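Long-range contacts in 3-HSA hydroxylase, oxygenase (Rhodococcus sp., PDB 2RFQ), which catalyses the ortho-hydroxylation of the phenolic secosteroid 3-HSA to the catechol 3,4-DHSA with reduced FMN and molecular oxygen during cholesterol breakdown: residues M123-V128 / P156-G161; A18-L23 / I75-G80; L53-W58 / D106-D111; K230-T235 / A302-L307. One frame throughout, in Å; residues are numbered along the deposited sequence.

Contact 1. Residues M123-V128 / P156-G161; sequences MGAGQV and PVIKDG
Gly126 and Gln127 pair with Val157 and Ile158 as neighbouring parallel strands, 124-128 against 156-159, whose axes cross at 36° and come within 4.5 Å. The pairing belongs to the β-sheet that follows the N-terminal helices in this acyl-CoA dehydrogenase-like fold. Gly126 bonds through both its N and its O: the N donates to Pro156 O at 3.0 Å, and the O receives Ile158 N. The ladder then steps on, Val128 N reaching Ile158 O at 3.0 Å.

Ala125 and Ile158 share one face, Ala125 CB lying 3.9 Å from Ile158 CG1. On the other face Val128 CG2 meets Val157 CG1 at 3.7 Å, and Tyr133 of strand 132-142 touches both valines.

Gln127 illustrates how a polar side chain can tie a strand to a turn. Its CG stands anti to the backbone N (chi1 161°), and a bend at chi2 (71°) folds the amide back over its own strand, where NE2 donates to a lone pair of Val128 O in the carbonyl plane, at 2.9 Å. OE1 accepts from a water held by Gly161 N, and NE2 gives to a second water. Replacing Gln127 by an alanine would probably leave both waters without their strand-side partner and the turn less firmly tied. The second water accepts from Gln127 NE2 at 2.8 Å and from Asp160 N at 3.0 Å.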
loop_
_atom_site.group_PDB
_atom_site.type_symbol
_atom_site.label_atom_id
_atom_site.label_comp_id
_atom_site.label_asym_id
_atom_site.label_seq_id
_atom_site.Cartn_x
_atom_site.Cartn_y
_atom_site.Cartn_z
HETATM N N MSE A 123 -19.035 3.623 -30.229
HETATM C CA MSE A 123 -20.298 4.279 -29.900
HETATM C C MSE A 123 -21.091 4.610 -31.161
HETATM O O MSE A 123 -21.981 5.478 -31.165
HETATM C CB MSE A 123 -20.042 5.503 -29.007
HETATM C CG MSE A 123 -19.560 5.073 -27.634
HETATM SE SE MSE A 123 -19.309 6.587 -26.413
HETATM C CE MSE A 123 -17.456 6.944 -26.776
ATOM N N GLY A 124 -20.769 3.876 -32.228
ATOM C CA GLY A 124 -21.477 3.965 -33.488
ATOM C C GLY A 124 -20.982 2.847 -34.388
ATOM O O GLY A 124 -20.183 2.018 -33.965
ATOM N N ALA A 125 -21.462 2.827 -35.625
ATOM C CA ALA A 125 -21.125 1.743 -36.546
ATOM C C ALA A 125 -21.310 2.217 -37.970
ATOM O O ALA A 125 -22.026 3.203 -38.213
ATOM C CB ALA A 125 -22.006 0.503 -36.268
ATOM N N GLY A 126 -20.692 1.494 -38.909
ATOM C CA GLY A 126 -20.772 1.823 -40.322
ATOM C C GLY A 126 -21.288 0.639 -41.120
ATOM O O GLY A 126 -20.728 -0.448 -41.052
ATOM N N GLN A 127 -22.360 0.849 -41.876
ATOM C CA GLN A 127 -22.921 -0.195 -42.738
ATOM C C GLN A 127 -22.310 -0.104 -44.122
ATOM O O GLN A 127 -22.269 0.974 -44.695
ATOM C CB GLN A 127 -24.445 -0.029 -42.842
ATOM C CG GLN A 127 -25.088 -0.730 -44.031
ATOM C CD GLN A 127 -25.090 -2.247 -43.894
ATOM O OE1 GLN A 127 -25.330 -2.779 -42.805
ATOM N NE2 GLN A 127 -24.845 -2.949 -45.007
ATOM N N VAL A 128 -21.875 -1.245 -44.660
ATOM C CA VAL A 128 -21.353 -1.311 -46.020
ATOM C C VAL A 128 -22.415 -0.839 -47.007
ATOM O O VAL A 128 -23.558 -1.319 -46.981
ATOM C CB VAL A 128 -20.876 -2.752 -46.365
ATOM C CG1 VAL A 128 -20.568 -2.906 -47.864
ATOM C CG2 VAL A 128 -19.650 -3.118 -45.545
ATOM N N PRO A 156 -17.437 -0.693 -35.316
ATOM C CA PRO A 156 -17.465 -1.821 -36.227
ATOM C C PRO A 156 -18.031 -1.450 -37.592
ATOM O O PRO A 156 -18.844 -0.515 -37.729
ATOM C CB PRO A 156 -18.406 -2.806 -35.525
ATOM C CG PRO A 156 -19.402 -1.912 -34.847
ATOM C CD PRO A 156 -18.561 -0.727 -34.361
ATOM N N VAL A 157 -17.580 -2.193 -38.602
ATOM C CA VAL A 157 -18.212 -2.230 -39.916
ATOM C C VAL A 157 -19.277 -3.317 -39.891
ATOM O O VAL A 157 -19.017 -4.434 -39.429
ATOM C CB VAL A 157 -17.172 -2.548 -41.028
ATOM C CG1 VAL A 157 -17.862 -2.991 -42.350
ATOM C CG2 VAL A 157 -16.271 -1.365 -41.257
ATOM N N ILE A 158 -20.473 -2.974 -40.377
ATOM C CA ILE A 158 -21.597 -3.899 -40.424
ATOM C C ILE A 158 -21.831 -4.379 -41.860
ATOM O O ILE A 158 -22.012 -3.585 -42.785
ATOM C CB ILE A 158 -22.873 -3.257 -39.815
ATOM C CG1 ILE A 158 -22.594 -2.691 -38.397
ATOM C CG2 ILE A 158 -24.042 -4.250 -39.829
ATOM C CD1 ILE A 158 -22.227 -3.747 -37.326
ATOM N N LYS A 159 -21.806 -5.694 -42.036
ATOM C CA LYS A 159 -21.953 -6.299 -43.344
ATOM C C LYS A 159 -22.772 -7.565 -43.130
ATOM O O LYS A 159 -22.444 -8.361 -42.252
ATOM C CB LYS A 159 -20.568 -6.604 -43.895
ATOM C CG LYS A 159 -20.561 -7.125 -45.304
ATOM C CD LYS A 159 -19.134 -7.271 -45.777
ATOM C CE LYS A 159 -19.051 -8.234 -46.929
ATOM N NZ LYS A 159 -17.643 -8.298 -47.388
ATOM N N ASP A 160 -23.852 -7.728 -43.895
ATOM C CA ASP A 160 -24.849 -8.794 -43.649
ATOM C C ASP A 160 -25.337 -8.761 -42.196
ATOM O O ASP A 160 -25.562 -9.810 -41.570
ATOM C CB ASP A 160 -24.294 -10.196 -44.020
ATOM N N GLY A 161 -25.490 -7.535 -41.682
ATOM C CA GLY A 161 -25.892 -7.233 -40.290
ATOM C C GLY A 161 -25.065 -7.925 -39.192
ATOM O O GLY A 161 -25.562 -8.293 -38.124
HETATM O O HOH W 1 -26.088 -5.171 -42.951
HETATM O O HOH W 2 -24.272 -5.541 -45.930
#

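Contact 2. Residues A18-L23 / I75-G80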
loop_
_atom_site.group_PDB
_atom_site.type_symbol
_atom_site.label_atom_id
_atom_site.label_comp_id
_atom_site.label_asym_id
_atom_site.label_seq_id
_atom_site.Cartn_x
_atom_site.Cartn_y
_atom_site.Cartn_z
ATOM N N ALA A 18 8.281 28.858 -23.157
ATOM C CA ALA A 18 7.886 30.260 -23.137
ATOM C C ALA A 18 6.382 30.419 -22.894
ATOM O O ALA A 18 5.938 31.440 -22.391
ATOM C CB ALA A 18 8.280 30.923 -24.445
ATOM N N LEU A 19 5.604 29.396 -23.252
ATOM C CA LEU A 19 4.147 29.473 -23.184
ATOM C C LEU A 19 3.579 29.014 -21.843
ATOM O O LEU A 19 2.442 29.363 -21.483
ATOM C CB LEU A 19 3.550 28.606 -24.324
ATOM C CG LEU A 19 2.030 28.577 -24.503
ATOM C CD1 LEU A 19 1.476 30.002 -24.729
ATOM C CD2 LEU A 19 1.627 27.659 -25.673
ATOM N N LEU A 20 4.342 28.210 -21.108
ATOM C CA LEU A 20 3.810 27.594 -19.867
ATOM C C LEU A 20 3.167 28.572 -18.869
ATOM O O LEU A 20 2.063 28.292 -18.371
ATOM C CB LEU A 20 4.863 26.725 -19.161
ATOM C CG LEU A 20 5.400 25.532 -19.937
ATOM C CD1 LEU A 20 6.166 24.571 -19.018
ATOM C CD2 LEU A 20 4.296 24.771 -20.710
ATOM N N PRO A 21 3.818 29.713 -18.582
ATOM C CA PRO A 21 3.181 30.632 -17.619
ATOM C C PRO A 21 1.780 31.060 -18.049
ATOM O O PRO A 21 0.898 31.196 -17.206
ATOM C CB PRO A 21 4.154 31.833 -17.581
ATOM C CG PRO A 21 5.476 31.228 -17.974
ATOM C CD PRO A 21 5.113 30.242 -19.051
ATOM N N THR A 22 1.571 31.257 -19.355
ATOM C CA THR A 22 0.252 31.613 -19.876
ATOM C C THR A 22 -0.728 30.496 -19.581
ATOM O O THR A 22 -1.817 30.739 -19.066
ATOM C CB THR A 22 0.324 31.901 -21.396
ATOM O OG1 THR A 22 1.136 33.062 -21.593
ATOM C CG2 THR A 22 -1.058 32.175 -21.972
ATOM N N LEU A 23 -0.323 29.267 -19.880
ATOM C CA LEU A 23 -1.175 28.104 -19.614
ATOM C C LEU A 23 -1.544 27.974 -18.126
ATOM O O LEU A 23 -2.704 27.696 -17.803
ATOM C CB LEU A 23 -0.528 26.813 -20.147
ATOM C CG LEU A 23 -0.197 26.828 -21.636
ATOM C CD1 LEU A 23 0.316 25.442 -22.064
ATOM C CD2 LEU A 23 -1.409 27.243 -22.497
ATOM N N ILE A 75 3.424 20.342 -21.385
ATOM C CA ILE A 75 2.140 21.074 -21.425
ATOM C C ILE A 75 1.253 20.704 -20.244
ATOM O O ILE A 75 0.697 21.587 -19.555
ATOM C CB ILE A 75 1.390 20.828 -22.742
ATOM C CG1 ILE A 75 2.246 21.287 -23.931
ATOM C CG2 ILE A 75 0.023 21.544 -22.735
ATOM C CD1 ILE A 75 1.733 20.691 -25.259
ATOM N N ALA A 76 1.122 19.404 -20.007
ATOM C CA ALA A 76 0.244 18.908 -18.931
ATOM C C ALA A 76 0.703 19.343 -17.543
ATOM O O ALA A 76 -0.111 19.382 -16.617
ATOM C CB ALA A 76 0.154 17.383 -19.005
ATOM N N SER A 77 2.003 19.617 -17.369
ATOM C CA SER A 77 2.520 20.095 -16.086
ATOM C C SER A 77 2.049 21.523 -15.745
ATOM O O SER A 77 2.184 21.964 -14.591
ATOM C CB SER A 77 4.045 20.012 -16.054
ATOM O OG SER A 77 4.654 21.032 -16.834
ATOM N N ALA A 78 1.604 22.249 -16.776
ATOM C CA ALA A 78 1.041 23.611 -16.612
ATOM C C ALA A 78 -0.483 23.625 -16.497
ATOM O O ALA A 78 -1.041 24.379 -15.696
ATOM C CB ALA A 78 1.481 24.523 -17.745
ATOM N N CYS A 79 -1.152 22.808 -17.305
ATOM C CA CYS A 79 -2.612 22.763 -17.290
ATOM C C CYS A 79 -2.999 21.345 -17.698
ATOM O O CYS A 79 -2.685 20.917 -18.827
ATOM C CB CYS A 79 -3.184 23.788 -18.256
ATOM S SG CYS A 79 -5.010 23.627 -18.432
ATOM N N GLY A 80 -3.629 20.613 -16.768
ATOM C CA GLY A 80 -3.965 19.217 -17.022
ATOM C C GLY A 80 -4.872 19.048 -18.227
ATOM O O GLY A 80 -4.648 18.171 -19.079
#
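Leu20 and Leu23, one turn apart on helix 11-25, close around Ala78 at the bend between helix 65-76 and helix 80-96, an apolar packing of a helix on the turn that joins two others, within the α-helical N-terminal domain of the acyl-CoA dehydrogenase fold.

Apolar contacts come first. The methyl of Ala78 is the shared point of contact: its CB lies 3.9 Å from Leu23 CB and 4.1 Å from Leu20 CD2, so both leucines bear on a single carbon. Toward helix 65-76, Leu23 reaches Ile75 branch to branch, CD1 to CG2 at 4.0 Å. With CG of Leu23 placed anti to its carbonyl carbon (chi1 -57°) and the chain running on extended, CD1 is carried past Ala78 to that isoleucine. Leu44 of helix 38-47 also packs on Ile75.

A second group sets backbone oxygens against carbon. Leu20 O faces Ala78 CB at 3.9 Å, and Leu23 O faces Cys79 CB at 4.0 Å; neither is more than a van der Waals approach, and the two segments are joined by packing alone.

Polar bonds instead shape the corner itself. Ser77 OG turns back to Lys74 O, while Cys79, at the N-cap of the following helix, caps a backbone N there through its side chain. Ile75 O closes the turn by accepting twice, from Ala78 N at 3.0 Å and from Cys79 N at 3.2 Å.

Contact 3. Residues L53-W58 / D106-D111; sequences LQPEQW and DVWGND
The indoles of Trp58 and Trp108 meet obliquely, their planes 51° apart, and each has a different neighbour on either face. Over one face of Trp58 comes the rim of Trp108, CE3 standing 3.3 Å above the plane; the opposite face is covered by CG of the adjacent Gln57. Trp108 carries Gln54 NE2 over the centre of one face and CG1 of its own neighbour Val107 on the other.

Gln54 arrives from the opposite direction to the ring it covers. Its CG lies anti to the backbone N (chi1 -176°) and the chain stays straight, which brings it over the face, the amide standing steeply to the ring (planes 70° apart) with NE2 leading: CG sits 4.2 Å from the centroid of the six-membered ring of Trp108, a CH-pi contact, and NE2 approaches Trp108 CE2 to 3.3 Å. The amide is steadied by its bond from NE2 to Thr112 O. Trp108 returns a second CH-pi contact, its CB 4.2 Å from the centroid of the six-membered ring of Trp58. Pro55 CD flanks Trp108 CZ3 at 4.0 Å. An alanine in place of Trp58 would probably open a gap beside Trp108 CB and CE3 and strip Gln104 OE1 of the N-H it binds.

Both indole nitrogens are satisfied beyond the pair, Trp58 NE1 by Gln104 and Trp108 NE1 by Val114 O. The loop following helix 38-47 is thus packed against the end of helix 101-108, with Asn93 and Leu96 of helix 80-96 touching Trp108 and Trp150 of strand 150-159 lying against Val107.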
loop_
_atom_site.group_PDB
_atom_site.type_symbol
_atom_site.label_atom_id
_atom_site.label_comp_id
_atom_site.label_asym_id
_atom_site.label_seq_id
_atom_site.Cartn_x
_atom_site.Cartn_y
_atom_site.Cartn_z
ATOM N N LEU A 53 4.103 14.910 -34.744
ATOM C CA LEU A 53 3.948 13.574 -35.356
ATOM C C LEU A 53 3.317 13.621 -36.762
ATOM O O LEU A 53 2.944 12.574 -37.321
ATOM C CB LEU A 53 3.166 12.621 -34.445
ATOM C CG LEU A 53 3.829 12.357 -33.082
ATOM C CD1 LEU A 53 2.952 11.413 -32.290
ATOM C CD2 LEU A 53 5.229 11.757 -33.211
ATOM N N GLN A 54 3.162 14.831 -37.299
ATOM C CA GLN A 54 2.636 15.007 -38.657
ATOM C C GLN A 54 3.718 14.673 -39.704
ATOM O O GLN A 54 4.894 14.927 -39.461
ATOM C CB GLN A 54 2.144 16.442 -38.826
ATOM C CG GLN A 54 1.497 16.734 -40.165
ATOM C CD GLN A 54 1.007 18.167 -40.243
ATOM O OE1 GLN A 54 1.691 19.082 -39.786
ATOM N NE2 GLN A 54 -0.168 18.375 -40.833
ATOM N N PRO A 55 3.328 14.032 -40.822
ATOM C CA PRO A 55 4.324 13.666 -41.863
ATOM C C PRO A 55 5.068 14.848 -42.477
ATOM O O PRO A 55 4.529 15.966 -42.571
ATOM C CB PRO A 55 3.488 12.906 -42.912
ATOM C CG PRO A 55 2.339 12.316 -42.086
ATOM C CD PRO A 55 1.998 13.452 -41.125
ATOM N N GLU A 56 6.318 14.594 -42.859
ATOM C CA GLU A 56 7.116 15.610 -43.528
ATOM C C GLU A 56 6.406 16.182 -44.772
ATOM O O GLU A 56 6.531 17.375 -45.067
ATOM C CB GLU A 56 8.478 15.027 -43.885
ATOM C CG GLU A 56 9.441 16.031 -44.516
ATOM C CD GLU A 56 9.278 16.144 -46.015
ATOM O OE1 GLU A 56 8.706 15.221 -46.636
ATOM O OE2 GLU A 56 9.745 17.163 -46.577
ATOM N N GLN A 57 5.645 15.350 -45.488
ATOM C CA GLN A 57 5.023 15.826 -46.745
ATOM C C GLN A 57 4.008 16.942 -46.480
ATOM O O GLN A 57 3.694 17.724 -47.383
ATOM C CB GLN A 57 4.380 14.683 -47.540
ATOM C CG GLN A 57 3.167 14.056 -46.893
ATOM C CD GLN A 57 2.377 13.214 -47.873
ATOM O OE1 GLN A 57 2.006 13.687 -48.972
ATOM N NE2 GLN A 57 2.105 11.971 -47.488
ATOM N N TRP A 58 3.510 17.020 -45.242
ATOM C CA TRP A 58 2.515 18.027 -44.854
ATOM C C TRP A 58 3.145 19.149 -43.999
ATOM O O TRP A 58 2.443 19.921 -43.340
ATOM C CB TRP A 58 1.328 17.370 -44.106
ATOM C CG TRP A 58 0.664 16.300 -44.897
ATOM C CD1 TRP A 58 0.653 14.958 -44.622
ATOM C CD2 TRP A 58 -0.039 16.461 -46.138
ATOM N NE1 TRP A 58 -0.041 14.280 -45.608
ATOM C CE2 TRP A 58 -0.470 15.181 -46.546
ATOM C CE3 TRP A 58 -0.374 17.568 -46.925
ATOM C CZ2 TRP A 58 -1.205 14.975 -47.724
ATOM C CZ3 TRP A 58 -1.097 17.366 -48.102
ATOM C CH2 TRP A 58 -1.501 16.075 -48.487
ATOM N N ASP A 106 -7.549 15.176 -48.360
ATOM C CA ASP A 106 -8.851 15.729 -47.946
ATOM C C ASP A 106 -8.744 16.655 -46.742
ATOM O O ASP A 106 -9.358 17.721 -46.712
ATOM C CB ASP A 106 -9.855 14.613 -47.644
ATOM C CG ASP A 106 -10.302 13.853 -48.883
ATOM O OD1 ASP A 106 -10.063 14.306 -50.016
ATOM O OD2 ASP A 106 -10.913 12.788 -48.700
ATOM N N VAL A 107 -7.953 16.228 -45.759
ATOM C CA VAL A 107 -7.803 16.957 -44.511
ATOM C C VAL A 107 -6.848 18.143 -44.616
ATOM O O VAL A 107 -7.185 19.250 -44.172
ATOM C CB VAL A 107 -7.368 15.993 -43.384
ATOM C CG1 VAL A 107 -7.119 16.751 -42.087
ATOM C CG2 VAL A 107 -8.457 14.900 -43.201
ATOM N N TRP A 108 -5.677 17.903 -45.207
ATOM C CA TRP A 108 -4.569 18.865 -45.141
ATOM C C TRP A 108 -4.212 19.521 -46.474
ATOM O O TRP A 108 -3.311 20.380 -46.525
ATOM C CB TRP A 108 -3.313 18.183 -44.580
ATOM C CG TRP A 108 -3.367 17.882 -43.091
ATOM C CD1 TRP A 108 -3.912 18.670 -42.101
ATOM C CD2 TRP A 108 -2.805 16.742 -42.433
ATOM N NE1 TRP A 108 -3.751 18.061 -40.864
ATOM C CE2 TRP A 108 -3.073 16.882 -41.040
ATOM C CE3 TRP A 108 -2.120 15.601 -42.883
ATOM C CZ2 TRP A 108 -2.658 15.930 -40.097
ATOM C CZ3 TRP A 108 -1.703 14.655 -41.944
ATOM C CH2 TRP A 108 -1.974 14.826 -40.562
ATOM N N GLY A 109 -4.906 19.136 -47.541
ATOM C CA GLY A 109 -4.569 19.617 -48.874
ATOM C C GLY A 109 -4.549 21.128 -49.030
ATOM O O GLY A 109 -3.819 21.642 -49.885
ATOM N N ASN A 110 -5.345 21.844 -48.232
ATOM C CA ASN A 110 -5.409 23.310 -48.339
ATOM C C ASN A 110 -4.845 24.027 -47.120
ATOM O O ASN A 110 -4.537 25.222 -47.176
ATOM C CB ASN A 110 -6.848 23.775 -48.585
ATOM C CG ASN A 110 -7.355 23.421 -49.988
ATOM O OD1 ASN A 110 -8.485 22.930 -50.146
ATOM N ND2 ASN A 110 -6.532 23.654 -50.999
ATOM N N ASP A 111 -4.688 23.280 -46.030
ATOM C CA ASP A 111 -4.324 23.860 -44.742
ATOM C C ASP A 111 -3.741 22.746 -43.879
ATOM O O ASP A 111 -4.469 21.900 -43.348
ATOM C CB ASP A 111 -5.575 24.490 -44.091
ATOM C CG ASP A 111 -5.300 25.137 -42.733
ATOM O OD1 ASP A 111 -4.191 24.974 -42.173
ATOM O OD2 ASP A 111 -6.227 25.813 -42.225
#

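Contact 4. Residues K230-T235 / A302-L307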
loop_
_atom_site.group_PDB
_atom_site.type_symbol
_atom_site.label_atom_id
_atom_site.label_comp_id
_atom_site.label_asym_id
_atom_site.label_seq_id
_atom_site.Cartn_x
_atom_site.Cartn_y
_atom_site.Cartn_z
ATOM N N LYS A 230 5.557 3.215 -37.909
ATOM C CA LYS A 230 5.527 1.754 -37.763
ATOM C C LYS A 230 5.376 1.367 -36.280
ATOM O O LYS A 230 5.370 0.175 -35.935
ATOM C CB LYS A 230 6.770 1.128 -38.387
ATOM C CG LYS A 230 6.790 1.370 -39.883
ATOM C CD LYS A 230 7.999 0.750 -40.552
ATOM C CE LYS A 230 7.846 0.855 -42.077
ATOM N NZ LYS A 230 8.057 2.247 -42.595
HETATM N N MSE A 231 5.285 2.378 -35.413
HETATM C CA MSE A 231 5.074 2.109 -33.982
HETATM C C MSE A 231 3.704 1.463 -33.754
HETATM O O MSE A 231 2.755 1.820 -34.428
HETATM C CB MSE A 231 5.162 3.401 -33.163
HETATM C CG MSE A 231 6.548 4.010 -33.167
HETATM SE SE MSE A 231 7.704 3.150 -31.825
HETATM C CE MSE A 231 6.811 3.834 -30.196
ATOM N N PRO A 232 3.613 0.523 -32.791
ATOM C CA PRO A 232 2.340 -0.136 -32.515
ATOM C C PRO A 232 1.327 0.789 -31.852
ATOM O O PRO A 232 1.681 1.510 -30.919
ATOM C CB PRO A 232 2.738 -1.305 -31.582
ATOM C CG PRO A 232 3.964 -0.849 -30.900
ATOM C CD PRO A 232 4.704 -0.002 -31.950
ATOM N N TRP A 233 0.085 0.771 -32.353
ATOM C CA TRP A 233 -1.006 1.537 -31.739
ATOM C C TRP A 233 -1.155 1.226 -30.251
ATOM O O TRP A 233 -1.475 2.132 -29.464
ATOM C CB TRP A 233 -2.322 1.228 -32.465
ATOM C CG TRP A 233 -3.531 2.038 -32.014
ATOM C CD1 TRP A 233 -4.681 1.536 -31.478
ATOM C CD2 TRP A 233 -3.733 3.465 -32.122
ATOM N NE1 TRP A 233 -5.573 2.550 -31.228
ATOM C CE2 TRP A 233 -5.026 3.742 -31.617
ATOM C CE3 TRP A 233 -2.953 4.527 -32.587
ATOM C CZ2 TRP A 233 -5.562 5.035 -31.576
ATOM C CZ3 TRP A 233 -3.479 5.835 -32.525
ATOM C CH2 TRP A 233 -4.779 6.069 -32.028
ATOM N N GLY A 234 -0.948 -0.037 -29.875
ATOM C CA GLY A 234 -1.103 -0.458 -28.477
ATOM C C GLY A 234 -0.133 0.225 -27.520
ATOM O O GLY A 234 -0.363 0.249 -26.306
ATOM N N THR A 235 0.997 0.716 -28.057
ATOM C CA THR A 235 1.862 1.623 -27.306
ATOM C C THR A 235 1.532 3.117 -27.514
ATOM O O THR A 235 1.445 3.884 -26.560
ATOM C CB THR A 235 3.350 1.361 -27.626
ATOM O OG1 THR A 235 3.689 0.045 -27.172
ATOM C CG2 THR A 235 4.250 2.374 -26.903
ATOM N N ALA A 302 11.100 4.591 -26.317
ATOM C CA ALA A 302 12.453 4.712 -26.910
ATOM C C ALA A 302 12.990 3.361 -27.454
ATOM O O ALA A 302 13.596 3.295 -28.544
ATOM C CB ALA A 302 13.422 5.322 -25.879
ATOM N N ASP A 303 12.774 2.294 -26.695
ATOM C CA ASP A 303 13.233 0.964 -27.095
ATOM C C ASP A 303 12.515 0.489 -28.343
ATOM O O ASP A 303 13.145 -0.029 -29.279
ATOM C CB ASP A 303 13.047 -0.025 -25.945
ATOM C CG ASP A 303 14.041 0.201 -24.805
ATOM O OD1 ASP A 303 14.907 1.097 -24.895
ATOM O OD2 ASP A 303 13.972 -0.568 -23.834
ATOM N N GLU A 304 11.194 0.675 -28.394
ATOM C CA GLU A 304 10.462 0.295 -29.608
ATOM C C GLU A 304 11.001 1.073 -30.810
ATOM O O GLU A 304 11.275 0.502 -31.872
ATOM C CB GLU A 304 8.958 0.537 -29.457
ATOM C CG GLU A 304 8.296 -0.254 -28.303
ATOM C CD GLU A 304 6.801 -0.086 -28.246
ATOM O OE1 GLU A 304 6.248 0.734 -29.008
ATOM O OE2 GLU A 304 6.165 -0.782 -27.410
ATOM N N TYR A 305 11.165 2.382 -30.633
ATOM C CA TYR A 305 11.552 3.268 -31.742
ATOM C C TYR A 305 12.955 2.936 -32.232
ATOM O O TYR A 305 13.216 2.924 -33.439
ATOM C CB TYR A 305 11.480 4.728 -31.288
ATOM C CG TYR A 305 11.688 5.728 -32.394
ATOM C CD1 TYR A 305 10.824 5.772 -33.511
ATOM C CD2 TYR A 305 12.744 6.649 -32.328
ATOM C CE1 TYR A 305 11.012 6.710 -34.536
ATOM C CE2 TYR A 305 12.931 7.589 -33.331
ATOM C CZ TYR A 305 12.072 7.619 -34.426
ATOM O OH TYR A 305 12.281 8.551 -35.413
ATOM N N ALA A 306 13.857 2.659 -31.291
ATOM C CA ALA A 306 15.241 2.288 -31.673
ATOM C C ALA A 306 15.257 1.048 -32.561
ATOM O O ALA A 306 16.042 0.965 -33.517
ATOM C CB ALA A 306 16.101 2.063 -30.439
ATOM N N LEU A 307 14.401 0.072 -32.238
ATOM C CA LEU A 307 14.348 -1.142 -33.043
ATOM C C LEU A 307 13.871 -0.807 -34.452
ATOM O O LEU A 307 14.432 -1.278 -35.424
ATOM C CB LEU A 307 13.458 -2.200 -32.377
ATOM C CG LEU A 307 14.032 -2.799 -31.100
ATOM C CD1 LEU A 307 12.916 -3.502 -30.331
ATOM C CD2 LEU A 307 15.124 -3.802 -31.482
#
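Thr235 and Glu304 lock the first turn of helix 233-266 to the last turns of helix 277-309, two long helices of the C-terminal helical bundle of the acyl-CoA dehydrogenase fold. The tight part gathers round the carboxylate of Glu304. Its chain leaves the helix with CG anti to the carbonyl carbon (chi1 -60°) and runs on extended, which carries the carboxylate straight to the threonine hydroxyl. Thr235 OG1 donates to the syn lone pair of Glu304 OE2 at 2.6 Å. The other oxygen, OE1, is closely surrounded: Pro232 CG and the methyl CE of selenomethionine Met231 each stand 3.4 Å from it, with Thr235 CB and CG2 at 3.3 Å. Leu318 and Ala322 of helix 316-344 close over the same side chain, so this acid is buried.

Packing is looser toward Tyr305, which is partly exposed. Met231, its chain bent at chi2 (-83°) and again at chi3, brings SE to the edge of the tyrosine ring, near the ring plane, yet no nearer to Tyr305 CB than 4.1 Å. Beyond this the ring turns to Pro65 and Asp64, while Asp303, one residue before the glutamate, packs on Arg295 of a second subunit. Between the two regions the selenium rests against the helix, Met231 SE lying 3.7 Å from both Tyr305 N and Glu304 CB.

The four contacts sample the three parts of the fold. Contacts 2 and 3 alternate along the chain within the N-terminal helical region; contact 1 lies in the β-sheet and contact 4 in the C-terminal bundle. Contacts 3 and 4 come closest, about 8 Å between nearest atoms, whereas the centres of contacts 1 and 2 are about 41 Å apart. Residues that bind FMN by similarity lie near several of them: Trp84, its side chain about 8 Å from that of Cys79, and Tyr120, about 11 Å from Trp108. The touching residues of contact 4 lie away from the annotated sites, although Trp233 of the same segment meets Tyr120 edge-to-face. A bound 3-pyridinium-1-ylpropane-1-sulfonate lies about 13 Å from the side chain of Ala78.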